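Local coordinates for galactose mutarotase related enzyme (Lactobacillus acidophilus, PDB 3DCD), which is probably a carbohydrate-binding isomerase related to the aldose 1-epimerases that interconvert sugar anomers, although its own function has not been established, at residues H28-E40 and V140-H152. Sequence-based numbering, arbitrary orientation. Where two conformers were deposited one is given.
Sequences HTDEEFMWQANPE and VGGHPGFNLPTDH
Met34 and Phe146 face each other as a single non-hydrogen-bonded antiparallel pair, a compact example of how a loop can be fastened to a strand by two backbone bonds. The loop between strands 20-26 and 48-49 here joins the 145-147 end of strand 136-147 in the all-beta, galactose mutarotase-like fold. Asn147 N donates to Phe33 O at 2.9 Å, and Trp35 N donates to Gly145 O at 2.9 Å. A water donates to both Phe33 O and Asn147 O, the water oxygen lying 2.7 Å from Asn147 O, and the CA-H of Phe146 comes close to Phe33 O.

Met34 N is satisfied within its own loop: Glu32 OE2 accepts it at 2.9 Å through the anti lone pair, while Ser23 and Val24 bind the same carboxylate. Met34 O takes Gln36 NE2 at 2.8 Å, the donor lying 49° out of the carbonyl plane. Met34, present as selenomethionine, bends at chi2 (-55°), bringing SE to 3.9 Å from Phe146 CE2, an oblique Met-aromatic contact; a second bend at chi3 puts CE 3.2 Å from Gly145 O and against Pro144 CB. The Asn147 amide group meets the Trp35 ring at its edge, the two planes 73° apart. With an alanine here the backbone bond and Gln36 NE2 on Met34 O would remain, but Glu32 O would probably lose its polar neighbour and a gap would be likely to open beside Trp35. Trp35 itself stacks on Tyr249 and donates from NE1 to Trp42 O.

Two backbone bonds, one water and the Glu32 and Gln36 side chains thus satisfy the polar main-chain atoms named at this buried, single-bridge contact.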
loop_
_atom_site.group_PDB
_atom_site.type_symbol
_atom_site.label_atom_id
_atom_site.label_comp_id
_atom_site.label_asym_id
_atom_site.label_seq_id
_atom_site.Cartn_x
_atom_site.Cartn_y
_atom_site.Cartn_z
ATOM N N HIS A 28 -3.724 18.553 16.314
ATOM C CA HIS A 28 -3.321 19.930 16.597
ATOM C C HIS A 28 -3.665 20.945 15.510
ATOM O O HIS A 28 -4.092 22.050 15.817
ATOM C CB HIS A 28 -1.830 19.974 16.867
ATOM C CG HIS A 28 -1.434 19.247 18.104
ATOM N ND1 HIS A 28 -0.670 18.103 18.077
ATOM C CD2 HIS A 28 -1.717 19.487 19.407
ATOM C CE1 HIS A 28 -0.487 17.673 19.314
ATOM N NE2 HIS A 28 -1.107 18.499 20.139
ATOM N N THR A 29 -3.463 20.566 14.248
ATOM C CA THR A 29 -3.567 21.508 13.131
ATOM C C THR A 29 -4.809 21.283 12.256
ATOM O O THR A 29 -5.176 22.163 11.450
ATOM C CB THR A 29 -2.349 21.388 12.215
ATOM O OG1 THR A 29 -2.421 20.152 11.502
ATOM C CG2 THR A 29 -1.044 21.444 13.019
ATOM N N ASP A 30 -5.416 20.100 12.420
ATOM C CA ASP A 30 -6.576 19.646 11.635
ATOM C C ASP A 30 -6.234 19.405 10.159
ATOM O O ASP A 30 -7.122 19.195 9.332
ATOM C CB ASP A 30 -7.775 20.592 11.791
ATOM C CG ASP A 30 -9.096 19.936 11.416
ATOM O OD1 ASP A 30 -9.359 18.792 11.851
ATOM O OD2 ASP A 30 -9.875 20.581 10.688
ATOM N N GLU A 31 -4.941 19.390 9.835
ATOM C CA GLU A 31 -4.520 19.072 8.460
ATOM C C GLU A 31 -4.860 17.623 8.081
ATOM O O GLU A 31 -4.698 16.712 8.890
ATOM C CB GLU A 31 -3.024 19.369 8.262
ATOM C CG GLU A 31 -2.702 20.867 8.329
ATOM C CD GLU A 31 -1.264 21.223 7.974
ATOM O OE1 GLU A 31 -0.501 20.341 7.495
ATOM O OE2 GLU A 31 -0.897 22.402 8.197
ATOM N N GLU A 32 -5.365 17.417 6.859
ATOM C CA GLU A 32 -5.769 16.094 6.386
ATOM C C GLU A 32 -4.646 15.460 5.587
ATOM O O GLU A 32 -4.217 16.010 4.570
ATOM C CB GLU A 32 -7.010 16.193 5.498
ATOM C CG GLU A 32 -7.374 14.877 4.765
ATOM C CD GLU A 32 -7.733 13.747 5.715
ATOM O OE1 GLU A 32 -8.742 13.873 6.428
ATOM O OE2 GLU A 32 -7.003 12.726 5.747
ATOM N N PHE A 33 -4.165 14.304 6.023
ATOM C CA PHE A 33 -3.010 13.696 5.361
ATOM C C PHE A 33 -3.365 12.791 4.194
ATOM O O PHE A 33 -2.551 12.619 3.292
ATOM C CB PHE A 33 -2.114 12.975 6.376
ATOM C CG PHE A 33 -1.426 13.921 7.311
ATOM C CD1 PHE A 33 -0.227 14.520 6.940
ATOM C CD2 PHE A 33 -1.994 14.249 8.539
ATOM C CE1 PHE A 33 0.423 15.432 7.799
ATOM C CE2 PHE A 33 -1.362 15.150 9.400
ATOM C CZ PHE A 33 -0.153 15.746 9.022
HETATM N N MSE A 34 -4.568 12.231 4.210
HETATM C CA MSE A 34 -4.967 11.251 3.205
HETATM C C MSE A 34 -5.686 11.879 2.022
HETATM O O MSE A 34 -6.588 12.711 2.194
HETATM C CB MSE A 34 -5.893 10.192 3.809
HETATM C CG MSE A 34 -5.355 9.540 5.055
HETATM SE SE MSE A 34 -3.551 8.735 4.853
HETATM C CE MSE A 34 -3.899 7.532 3.386
ATOM N N TRP A 35 -5.275 11.451 0.831
ATOM C CA TRP A 35 -5.986 11.717 -0.421
ATOM C C TRP A 35 -7.475 11.385 -0.275
ATOM O O TRP A 35 -7.833 10.326 0.252
ATOM C CB TRP A 35 -5.348 10.899 -1.540
ATOM C CG TRP A 35 -6.120 10.841 -2.847
ATOM C CD1 TRP A 35 -6.752 9.747 -3.375
ATOM C CD2 TRP A 35 -6.309 11.899 -3.785
ATOM N NE1 TRP A 35 -7.318 10.060 -4.590
ATOM C CE2 TRP A 35 -7.059 11.375 -4.865
ATOM C CE3 TRP A 35 -5.909 13.236 -3.829
ATOM C CZ2 TRP A 35 -7.430 12.150 -5.962
ATOM C CZ3 TRP A 35 -6.292 14.008 -4.928
ATOM C CH2 TRP A 35 -7.036 13.457 -5.974
ATOM N N GLN A 36 -8.337 12.302 -0.729
ATOM C CA GLN A 36 -9.777 12.192 -0.459
ATOM C C GLN A 36 -10.580 11.562 -1.592
ATOM O O GLN A 36 -11.802 11.737 -1.674
ATOM C CB GLN A 36 -10.353 13.545 -0.023
ATOM C CG GLN A 36 -9.875 13.924 1.379
ATOM C CD GLN A 36 -10.251 12.845 2.393
ATOM O OE1 GLN A 36 -11.435 12.537 2.562
ATOM N NE2 GLN A 36 -9.246 12.253 3.053
ATOM N N ALA A 37 -9.878 10.821 -2.457
ATOM C CA ALA A 37 -10.517 9.912 -3.404
ATOM C C ALA A 37 -11.383 10.629 -4.460
ATOM O O ALA A 37 -12.453 10.142 -4.818
ATOM C CB ALA A 37 -11.348 8.875 -2.652
ATOM N N ASN A 38 -10.908 11.767 -4.963
ATOM C CA ASN A 38 -11.600 12.483 -6.044
ATOM C C ASN A 38 -11.818 11.524 -7.233
ATOM O O ASN A 38 -10.848 11.118 -7.867
ATOM C CB ASN A 38 -10.729 13.677 -6.447
ATOM C CG ASN A 38 -11.371 14.562 -7.493
ATOM O OD1 ASN A 38 -12.392 14.220 -8.081
ATOM N ND2 ASN A 38 -10.749 15.712 -7.735
ATOM N N PRO A 39 -13.088 11.163 -7.544
ATOM C CA PRO A 39 -13.318 10.139 -8.574
ATOM C C PRO A 39 -12.936 10.576 -9.986
ATOM O O PRO A 39 -12.896 9.741 -10.888
ATOM C CB PRO A 39 -14.841 9.903 -8.509
ATOM C CG PRO A 39 -15.398 11.168 -7.955
ATOM C CD PRO A 39 -14.360 11.654 -6.970
ATOM N N GLU A 40 -12.693 11.877 -10.170
ATOM C CA GLU A 40 -12.231 12.431 -11.434
ATOM C C GLU A 40 -10.791 12.043 -11.708
ATOM O O GLU A 40 -10.338 12.079 -12.851
ATOM C CB GLU A 40 -12.387 13.961 -11.431
ATOM C CG GLU A 40 -13.853 14.412 -11.362
ATOM C CD GLU A 40 -14.564 14.367 -12.715
ATOM O OE1 GLU A 40 -13.931 14.026 -13.731
ATOM O OE2 GLU A 40 -15.768 14.685 -12.757
ATOM N N VAL A 140 0.329 -9.557 -0.623
ATOM C CA VAL A 140 -0.364 -8.551 0.202
ATOM C C VAL A 140 0.452 -7.248 0.174
ATOM O O VAL A 140 1.673 -7.285 0.047
ATOM C CB VAL A 140 -0.656 -9.062 1.654
ATOM C CG1 VAL A 140 0.637 -9.310 2.454
ATOM C CG2 VAL A 140 -1.601 -8.102 2.385
ATOM N N GLY A 141 -0.227 -6.103 0.249
ATOM C CA GLY A 141 0.438 -4.815 0.155
ATOM C C GLY A 141 -0.464 -3.687 0.632
ATOM O O GLY A 141 -1.684 -3.833 0.693
ATOM N N GLY A 142 0.154 -2.577 1.012
ATOM C CA GLY A 142 -0.564 -1.334 1.317
ATOM C C GLY A 142 -0.469 -0.373 0.136
ATOM O O GLY A 142 0.355 -0.565 -0.773
ATOM N N HIS A 143 -1.312 0.657 0.142
ATOM C CA HIS A 143 -1.429 1.574 -1.010
ATOM C C HIS A 143 -1.934 2.958 -0.526
ATOM O O HIS A 143 -2.784 3.563 -1.179
ATOM C CB HIS A 143 -2.408 0.916 -2.013
ATOM C CG HIS A 143 -2.353 1.442 -3.423
ATOM N ND1 HIS A 143 -2.502 2.776 -3.736
ATOM C CD2 HIS A 143 -2.283 0.787 -4.610
ATOM C CE1 HIS A 143 -2.458 2.928 -5.051
ATOM N NE2 HIS A 143 -2.350 1.732 -5.607
ATOM N N PRO A 144 -1.401 3.480 0.608
ATOM C CA PRO A 144 -1.938 4.762 1.087
ATOM C C PRO A 144 -1.660 5.918 0.109
ATOM O O PRO A 144 -0.542 6.017 -0.393
ATOM C CB PRO A 144 -1.163 5.003 2.388
ATOM C CG PRO A 144 0.074 4.163 2.272
ATOM C CD PRO A 144 -0.333 2.963 1.491
ATOM N N GLY A 145 -2.667 6.760 -0.168
ATOM C CA GLY A 145 -2.443 8.001 -0.919
ATOM C C GLY A 145 -2.349 9.185 0.032
ATOM O O GLY A 145 -3.236 9.369 0.870
ATOM N N PHE A 146 -1.267 9.968 -0.091
ATOM C CA PHE A 146 -1.013 11.138 0.769
ATOM C C PHE A 146 -1.139 12.435 0.008
ATOM O O PHE A 146 -0.498 12.592 -1.038
ATOM C CB PHE A 146 0.401 11.083 1.345
ATOM C CG PHE A 146 0.700 9.815 2.077
ATOM C CD1 PHE A 146 1.652 8.936 1.584
ATOM C CD2 PHE A 146 -0.004 9.485 3.235
ATOM C CE1 PHE A 146 1.927 7.728 2.262
ATOM C CE2 PHE A 146 0.257 8.293 3.923
ATOM C CZ PHE A 146 1.236 7.416 3.432
ATOM N N ASN A 147 -1.929 13.370 0.545
ATOM C CA ASN A 147 -2.012 14.734 -0.005
ATOM C C ASN A 147 -0.660 15.432 -0.044
ATOM O O ASN A 147 0.152 15.257 0.858
ATOM C CB ASN A 147 -2.931 15.618 0.859
ATOM C CG ASN A 147 -4.389 15.231 0.772
ATOM O OD1 ASN A 147 -5.128 15.379 1.743
ATOM N ND2 ASN A 147 -4.825 14.788 -0.390
ATOM N N LEU A 148 -0.435 16.246 -1.077
ATOM C CA LEU A 148 0.636 17.226 -1.064
ATOM C C LEU A 148 -0.063 18.553 -0.789
ATOM O O LEU A 148 -0.821 19.031 -1.634
ATOM C CB LEU A 148 1.370 17.275 -2.411
ATOM C CG LEU A 148 1.758 15.925 -3.017
ATOM C CD1 LEU A 148 2.369 16.131 -4.381
ATOM C CD2 LEU A 148 2.734 15.158 -2.117
ATOM N N PRO A 149 0.159 19.140 0.402
ATOM C CA PRO A 149 -0.554 20.397 0.717
ATOM C C PRO A 149 -0.085 21.556 -0.163
ATOM O O PRO A 149 1.109 21.713 -0.404
ATOM C CB PRO A 149 -0.207 20.654 2.189
ATOM C CG PRO A 149 1.004 19.816 2.456
ATOM C CD PRO A 149 1.043 18.694 1.493
ATOM N N THR A 150 -1.033 22.341 -0.657
ATOM C CA THR A 150 -0.711 23.474 -1.505
ATOM C C THR A 150 -1.564 24.690 -1.110
ATOM O O THR A 150 -1.932 25.503 -1.963
ATOM C CB THR A 150 -0.942 23.148 -2.987
ATOM O OG1 THR A 150 -2.334 22.872 -3.189
ATOM C CG2 THR A 150 -0.085 21.955 -3.442
ATOM N N ASP A 151 -1.858 24.818 0.184
ATOM C CA ASP A 151 -2.693 25.927 0.672
ATOM C C ASP A 151 -1.909 27.217 0.921
ATOM O O ASP A 151 -2.494 28.280 1.116
ATOM C CB ASP A 151 -3.493 25.504 1.918
ATOM C CG ASP A 151 -4.608 24.517 1.587
ATOM O OD1 ASP A 151 -4.950 24.390 0.392
ATOM O OD2 ASP A 151 -5.149 23.855 2.506
ATOM N N HIS A 152 -0.583 27.129 0.910
ATOM C CA HIS A 152 0.247 28.312 1.131
ATOM C C HIS A 152 1.295 28.512 0.039
ATOM O O HIS A 152 2.460 28.797 0.312
ATOM C CB HIS A 152 0.833 28.301 2.550
ATOM C CG HIS A 152 -0.222 28.203 3.611
ATOM N ND1 HIS A 152 -1.027 29.268 3.960
ATOM C CD2 HIS A 152 -0.654 27.148 4.343
ATOM C CE1 HIS A 152 -1.887 28.882 4.888
ATOM N NE2 HIS A 152 -1.682 27.600 5.139
HETATM O O HOH W 1 -0.236 14.191 3.283
#